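Local structure of HhaI Restriction Endonuclease (Haemophilus parahaemolyticus, 6UKF) at residues V8-Y13 with G134-F139; F43-K48 with F128-N133. The protein is a restriction endonuclease that recognises the double-stranded DNA sequence GCGC and cleaves its phosphodiester backbone. One frame throughout, in Å; residues are numbered along the deposited sequence. Where two conformers were deposited one is given.

Contact 1: V8-Y13 with G134-F139; sequences VFCVTY and GDFIIF
A small aromatic cluster joins helix 3-18 to an edge strand of the mixed sheet, with Phe136 of strand 136-140 pushed between Phe9 and Tyr13, one helical turn apart. The helix and strand segments run at 76° to each other with axes 10.6 Å apart, a gap the rings bridge. Tyr13 and Phe136 form an offset stack, centroids 4.0 Å apart and planes only 17° from parallel. They lie in opposite directions, so each CB sits over the other's ring: Tyr13 CB is 3.8 Å from the Phe136 centroid and Phe136 CB is 4.0 Å from that of Tyr13. Phe136 swings its ring to the helix with CG anti to its own carbonyl carbon. Phe9 comes from the other side of the Phe136 plane, toward the far end of the ring; the two planes are inclined at 42°, with Phe136 CZ over the rim of one Phe9 face. At the rim, Cys10 SG lies 4.0 Å from Phe136 CE1, a sulfur-aromatic contact at the ring edge. Ile138 adds its CD1 at the edge of the Tyr13 ring, 4.2 Å from CE2. Tyr13 OH continues to Arg249 of helix 242-255 through a hydrogen bond. No hydrogen bond crosses between the two segments, so their cohesion here comes from dispersion, ring stacking and CH-pi contacts.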
# COMPACT_ATOMS: atom_id res chain seq x y z
N VAL A 8 11.86 3.25 8.68
CA VAL A 8 12.69 3.29 9.88
C VAL A 8 13.48 4.59 9.94
O VAL A 8 13.61 5.21 11.00
CB VAL A 8 13.62 2.05 9.92
CG1 VAL A 8 14.61 2.16 11.07
CG2 VAL A 8 12.80 0.77 10.03
N PHE A 9 14.02 5.01 8.80
CA PHE A 9 14.72 6.29 8.68
C PHE A 9 13.84 7.44 9.16
O PHE A 9 14.29 8.32 9.91
CB PHE A 9 15.11 6.43 7.20
CG PHE A 9 15.89 7.67 6.85
CD1 PHE A 9 17.06 8.01 7.51
CD2 PHE A 9 15.49 8.45 5.78
CE1 PHE A 9 17.78 9.14 7.14
CE2 PHE A 9 16.20 9.57 5.41
CZ PHE A 9 17.35 9.91 6.09
N CYS A 10 12.57 7.44 8.76
CA CYS A 10 11.66 8.51 9.16
C CYS A 10 11.35 8.46 10.65
O CYS A 10 11.34 9.49 11.33
CB CYS A 10 10.36 8.41 8.35
SG CYS A 10 10.51 8.86 6.62
N VAL A 11 11.07 7.26 11.18
CA VAL A 11 10.73 7.14 12.59
C VAL A 11 11.91 7.54 13.46
O VAL A 11 11.76 8.24 14.47
CB VAL A 11 10.25 5.71 12.91
CG1 VAL A 11 10.02 5.54 14.42
CG2 VAL A 11 8.98 5.38 12.15
N THR A 12 13.11 7.11 13.07
CA THR A 12 14.31 7.47 13.83
C THR A 12 14.49 8.98 13.86
O THR A 12 14.83 9.56 14.90
CB THR A 12 15.52 6.79 13.20
OG1 THR A 12 15.35 5.37 13.24
CG2 THR A 12 16.80 7.18 13.94
N TYR A 13 14.28 9.64 12.72
CA TYR A 13 14.39 11.10 12.68
C TYR A 13 13.39 11.76 13.61
O TYR A 13 13.72 12.68 14.36
CB TYR A 13 14.19 11.59 11.25
CG TYR A 13 14.06 13.09 11.15
CD1 TYR A 13 15.18 13.90 11.22
CD2 TYR A 13 12.82 13.70 11.02
CE1 TYR A 13 15.08 15.28 11.14
CE2 TYR A 13 12.70 15.07 10.94
CZ TYR A 13 13.84 15.86 11.00
OH TYR A 13 13.73 17.23 10.93
N GLY A 134 16.04 14.39 0.38
CA GLY A 134 17.36 14.71 0.89
C GLY A 134 17.31 15.39 2.24
O GLY A 134 18.21 15.19 3.07
N ASP A 135 16.27 16.19 2.48
CA ASP A 135 15.90 16.66 3.80
C ASP A 135 14.49 16.15 4.10
O ASP A 135 13.69 15.91 3.20
CB ASP A 135 15.89 18.19 3.88
CG ASP A 135 17.28 18.79 3.79
OD1 ASP A 135 18.20 18.28 4.46
OD2 ASP A 135 17.45 19.77 3.04
N PHE A 136 14.20 16.00 5.39
CA PHE A 136 12.89 15.52 5.79
C PHE A 136 11.85 16.62 5.62
O PHE A 136 12.10 17.80 5.89
CB PHE A 136 12.91 15.04 7.24
CG PHE A 136 13.59 13.72 7.41
CD1 PHE A 136 12.95 12.55 7.07
CD2 PHE A 136 14.88 13.65 7.90
CE1 PHE A 136 13.57 11.33 7.21
CE2 PHE A 136 15.52 12.44 8.05
CZ PHE A 136 14.86 11.28 7.71
N ILE A 137 10.67 16.21 5.15
CA ILE A 137 9.55 17.11 4.88
C ILE A 137 8.35 16.54 5.61
O ILE A 137 7.97 15.39 5.37
CB ILE A 137 9.28 17.20 3.37
CG1 ILE A 137 10.50 17.80 2.65
CG2 ILE A 137 8.03 18.02 3.11
CD1 ILE A 137 10.50 17.56 1.16
N ILE A 138 7.75 17.33 6.49
CA ILE A 138 6.59 16.93 7.28
C ILE A 138 5.48 17.93 7.00
O ILE A 138 5.70 19.14 7.10
CB ILE A 138 6.92 16.89 8.78
CG1 ILE A 138 8.08 15.94 9.07
CG2 ILE A 138 5.68 16.49 9.58
CD1 ILE A 138 8.63 16.05 10.47
N PHE A 139 4.30 17.43 6.67
CA PHE A 139 3.23 18.35 6.31
C PHE A 139 1.87 17.78 6.69
O PHE A 139 1.69 16.55 6.70
CB PHE A 139 3.26 18.71 4.82
CG PHE A 139 3.03 17.55 3.90
CD1 PHE A 139 1.74 17.18 3.54
CD2 PHE A 139 4.09 16.85 3.36
CE1 PHE A 139 1.53 16.12 2.69
CE2 PHE A 139 3.88 15.79 2.51
CZ PHE A 139 2.60 15.42 2.17

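Contact 2: F43-K48 with F128-N133; sequences FYIEAK and FFITSN. With EDO (1,2-ethanediol), chain O; nucleotides of chain B.
The Phe129 ring carries Glu46 CB over the centre of one face, a CH-pi contact 3.6 Å from the centroid, and has Lys48 CG at its edge; Tyr121 and Phe144 also meet this ring edge-to-face. A second aromatic pair, Phe43 with Phe128, packs obliquely at 43°, the Phe128 CE1 end lying over the rim of one Phe43 face. Strands 43-47 and 126-132 are parallel neighbours in the mixed sheet, and Glu46-Ala47-Lys48 fits the (D/E)XK part of the PD-(D/E)XK signature, consistent with that nuclease fold.

The ladder holds Glu46 through both its backbone N and its backbone O: Glu46 N donates to Phe128 O, and Glu46 O accepts from Ile130 N at 2.8 Å. Lys48 N then meets Ile130 O at 3.0 Å. On the face shared by Ile45, Ala47, Phe128 and Ile130, the methyl Ile130 CG2 touches both Ile45 CG2 and Ala47 CB, 3.8 Å from each; helices 3-18 and 242-255 cover this face. Glu46 and Lys48 project past Phe129 toward the DNA. The Lys48 chain bends at chi2 (-72°), beside the ring edge, and turns NZ to the DNA, where it donates to OP2 of both DC9 (2.9 Å) and DA10 (2.8 Å) of chain B, with Gln53 O as a third acceptor. This grip spans two successive phosphates, consistent with a place at the cleavage site. Beyond the ladder, Thr131 OG1 donates a short bond of 2.6 Å to Lys48 O, tilted 24° from the carbonyl plane.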
# COMPACT_ATOMS: atom_id res chain seq x y z
N PHE A 43 -2.14 10.98 16.75
CA PHE A 43 -2.50 10.88 15.34
C PHE A 43 -1.47 10.01 14.65
O PHE A 43 -0.36 9.80 15.16
CB PHE A 43 -2.57 12.25 14.66
CG PHE A 43 -1.32 13.06 14.79
CD1 PHE A 43 -1.19 13.99 15.81
CD2 PHE A 43 -0.27 12.91 13.90
CE1 PHE A 43 -0.04 14.74 15.95
CE2 PHE A 43 0.89 13.66 14.03
CZ PHE A 43 1.00 14.58 15.06
N TYR A 44 -1.84 9.50 13.49
CA TYR A 44 -0.93 8.72 12.68
C TYR A 44 -0.22 9.61 11.67
O TYR A 44 -0.74 10.65 11.24
CB TYR A 44 -1.67 7.58 11.95
CG TYR A 44 -2.14 6.49 12.88
CD1 TYR A 44 -1.32 5.42 13.21
CD2 TYR A 44 -3.41 6.53 13.44
CE1 TYR A 44 -1.75 4.42 14.06
CE2 TYR A 44 -3.85 5.54 14.29
CZ TYR A 44 -3.02 4.48 14.60
OH TYR A 44 -3.45 3.49 15.45
N ILE A 45 0.99 9.20 11.32
CA ILE A 45 1.83 9.88 10.34
C ILE A 45 2.14 8.86 9.25
O ILE A 45 2.58 7.74 9.55
CB ILE A 45 3.14 10.39 10.98
CG1 ILE A 45 2.83 11.37 12.11
CG2 ILE A 45 4.04 11.04 9.93
CD1 ILE A 45 4.00 11.58 13.06
N GLU A 46 1.91 9.24 8.01
CA GLU A 46 2.17 8.37 6.87
C GLU A 46 3.53 8.73 6.28
O GLU A 46 3.75 9.87 5.87
CB GLU A 46 1.08 8.52 5.80
CG GLU A 46 0.12 7.34 5.75
CD GLU A 46 0.83 6.03 5.49
OE1 GLU A 46 1.69 5.98 4.60
OE2 GLU A 46 0.54 5.04 6.20
N ALA A 47 4.43 7.75 6.23
CA ALA A 47 5.70 7.93 5.56
C ALA A 47 5.52 7.52 4.10
O ALA A 47 4.93 6.48 3.81
CB ALA A 47 6.79 7.08 6.22
N LYS A 48 6.01 8.36 3.19
CA LYS A 48 5.92 8.07 1.76
C LYS A 48 7.26 8.38 1.12
O LYS A 48 7.83 9.45 1.34
CB LYS A 48 4.85 8.93 1.09
CG LYS A 48 3.43 8.50 1.40
CD LYS A 48 3.09 7.19 0.71
CE LYS A 48 1.90 6.51 1.35
NZ LYS A 48 1.69 5.14 0.81
N PHE A 128 -0.68 13.84 9.32
CA PHE A 128 0.54 14.35 8.71
C PHE A 128 1.18 13.25 7.87
O PHE A 128 0.99 12.06 8.12
CB PHE A 128 1.55 14.81 9.77
CG PHE A 128 1.15 16.08 10.46
CD1 PHE A 128 0.28 16.06 11.53
CD2 PHE A 128 1.64 17.30 10.02
CE1 PHE A 128 -0.10 17.23 12.16
CE2 PHE A 128 1.26 18.48 10.64
CZ PHE A 128 0.39 18.44 11.71
N PHE A 129 1.93 13.69 6.87
CA PHE A 129 2.81 12.84 6.08
C PHE A 129 4.25 13.27 6.33
O PHE A 129 4.52 14.44 6.62
CB PHE A 129 2.50 12.98 4.59
CG PHE A 129 1.36 12.13 4.10
CD1 PHE A 129 0.08 12.30 4.59
CD2 PHE A 129 1.57 11.15 3.14
CE1 PHE A 129 -0.97 11.51 4.13
CE2 PHE A 129 0.53 10.36 2.68
CZ PHE A 129 -0.74 10.55 3.18
N ILE A 130 5.16 12.31 6.22
CA ILE A 130 6.59 12.59 6.23
C ILE A 130 7.21 11.95 4.99
O ILE A 130 6.88 10.82 4.63
CB ILE A 130 7.28 12.10 7.52
CG1 ILE A 130 8.76 12.48 7.51
CG2 ILE A 130 7.08 10.60 7.72
CD1 ILE A 130 9.44 12.34 8.86
N THR A 131 8.07 12.71 4.32
CA THR A 131 8.80 12.22 3.16
C THR A 131 10.19 12.85 3.21
O THR A 131 10.56 13.50 4.19
CB THR A 131 8.01 12.49 1.87
OG1 THR A 131 8.68 11.87 0.76
CG2 THR A 131 7.88 13.99 1.61
N SER A 132 10.96 12.65 2.15
CA SER A 132 12.30 13.21 2.11
C SER A 132 12.73 13.38 0.66
O SER A 132 12.50 12.50 -0.17
CB SER A 132 13.31 12.32 2.84
OG SER A 132 14.64 12.72 2.55
N ASN A 133 13.35 14.53 0.37
CA ASN A 133 14.01 14.78 -0.90
C ASN A 133 15.51 14.97 -0.70
O ASN A 133 16.18 15.61 -1.51
CB ASN A 133 13.40 16.00 -1.60
CG ASN A 133 13.63 17.28 -0.83
OD1 ASN A 133 14.22 17.28 0.25
ND2 ASN A 133 13.16 18.40 -1.38
C1 EDO O . -2.33 4.27 5.62
O1 EDO O . -1.59 3.13 6.05
C2 EDO O . -3.72 4.28 6.25
O2 EDO O . -4.40 3.07 5.90
P DC B 9 1.33 2.32 3.09
OP1 DC B 9 1.96 3.06 4.20
OP2 DC B 9 0.35 2.99 2.21
O5' DC B 9 2.47 1.72 2.16
C5' DC B 9 3.65 1.24 2.74
C4' DC B 9 4.49 0.50 1.74
O4' DC B 9 3.78 -0.68 1.26
C3' DC B 9 4.82 1.26 0.46
O3' DC B 9 5.81 2.23 0.66
C2' DC B 9 5.26 0.10 -0.44
C1' DC B 9 4.25 -1.00 -0.05
N1 DC B 9 3.10 -1.06 -0.99
C2 DC B 9 3.20 -1.88 -2.11
O2 DC B 9 4.23 -2.56 -2.26
N3 DC B 9 2.17 -1.93 -2.99
C4 DC B 9 1.08 -1.18 -2.78
N4 DC B 9 0.09 -1.27 -3.68
C5 DC B 9 0.97 -0.32 -1.65
C6 DC B 9 1.99 -0.29 -0.79
P DA B 10 5.61 3.70 0.04
OP1 DA B 10 6.65 4.57 0.63
OP2 DA B 10 4.18 4.07 0.18
O5' DA B 10 5.84 3.52 -1.53
C5' DA B 10 7.15 3.49 -2.06
C4' DA B 10 7.54 2.08 -2.42
O4' DA B 10 6.60 1.52 -3.37
C3' DA B 10 8.91 1.93 -3.06
O3' DA B 10 9.52 0.75 -2.58
C2' DA B 10 8.60 1.90 -4.56
C1' DA B 10 7.26 1.17 -4.58
N9 DA B 10 6.38 1.54 -5.68
C8 DA B 10 6.06 2.79 -6.11
N7 DA B 10 5.22 2.81 -7.11
C5 DA B 10 4.95 1.48 -7.35
C6 DA B 10 4.13 0.83 -8.29
N6 DA B 10 3.40 1.48 -9.19
N1 DA B 10 4.10 -0.52 -8.26
C2 DA B 10 4.84 -1.17 -7.35
N3 DA B 10 5.64 -0.67 -6.42
C4 DA B 10 5.66 0.68 -6.47

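In the fold
From the N terminus, helix 3-18 comes first; the chain then builds strands 22-23, 35-37 and 43-47, wanders through the second sheet and helices 80-91 and 110-123, and returns as strand 126-132. There contact 2 closes a loop of 79 residues. Strand 136-140 follows directly, turning back antiparallel, and reaches helix 3-18 to close contact 1. Contact 2 is thus nested inside the larger loop of contact 1, their centres about 7 Å apart. The two meet along neighbouring strands, with a probable hydrogen bond from Phe129 N to Phe139 O (2.9 Å). Together they join the DNA-facing strand 43-47 to the sheet and pack the N-terminal helix against it.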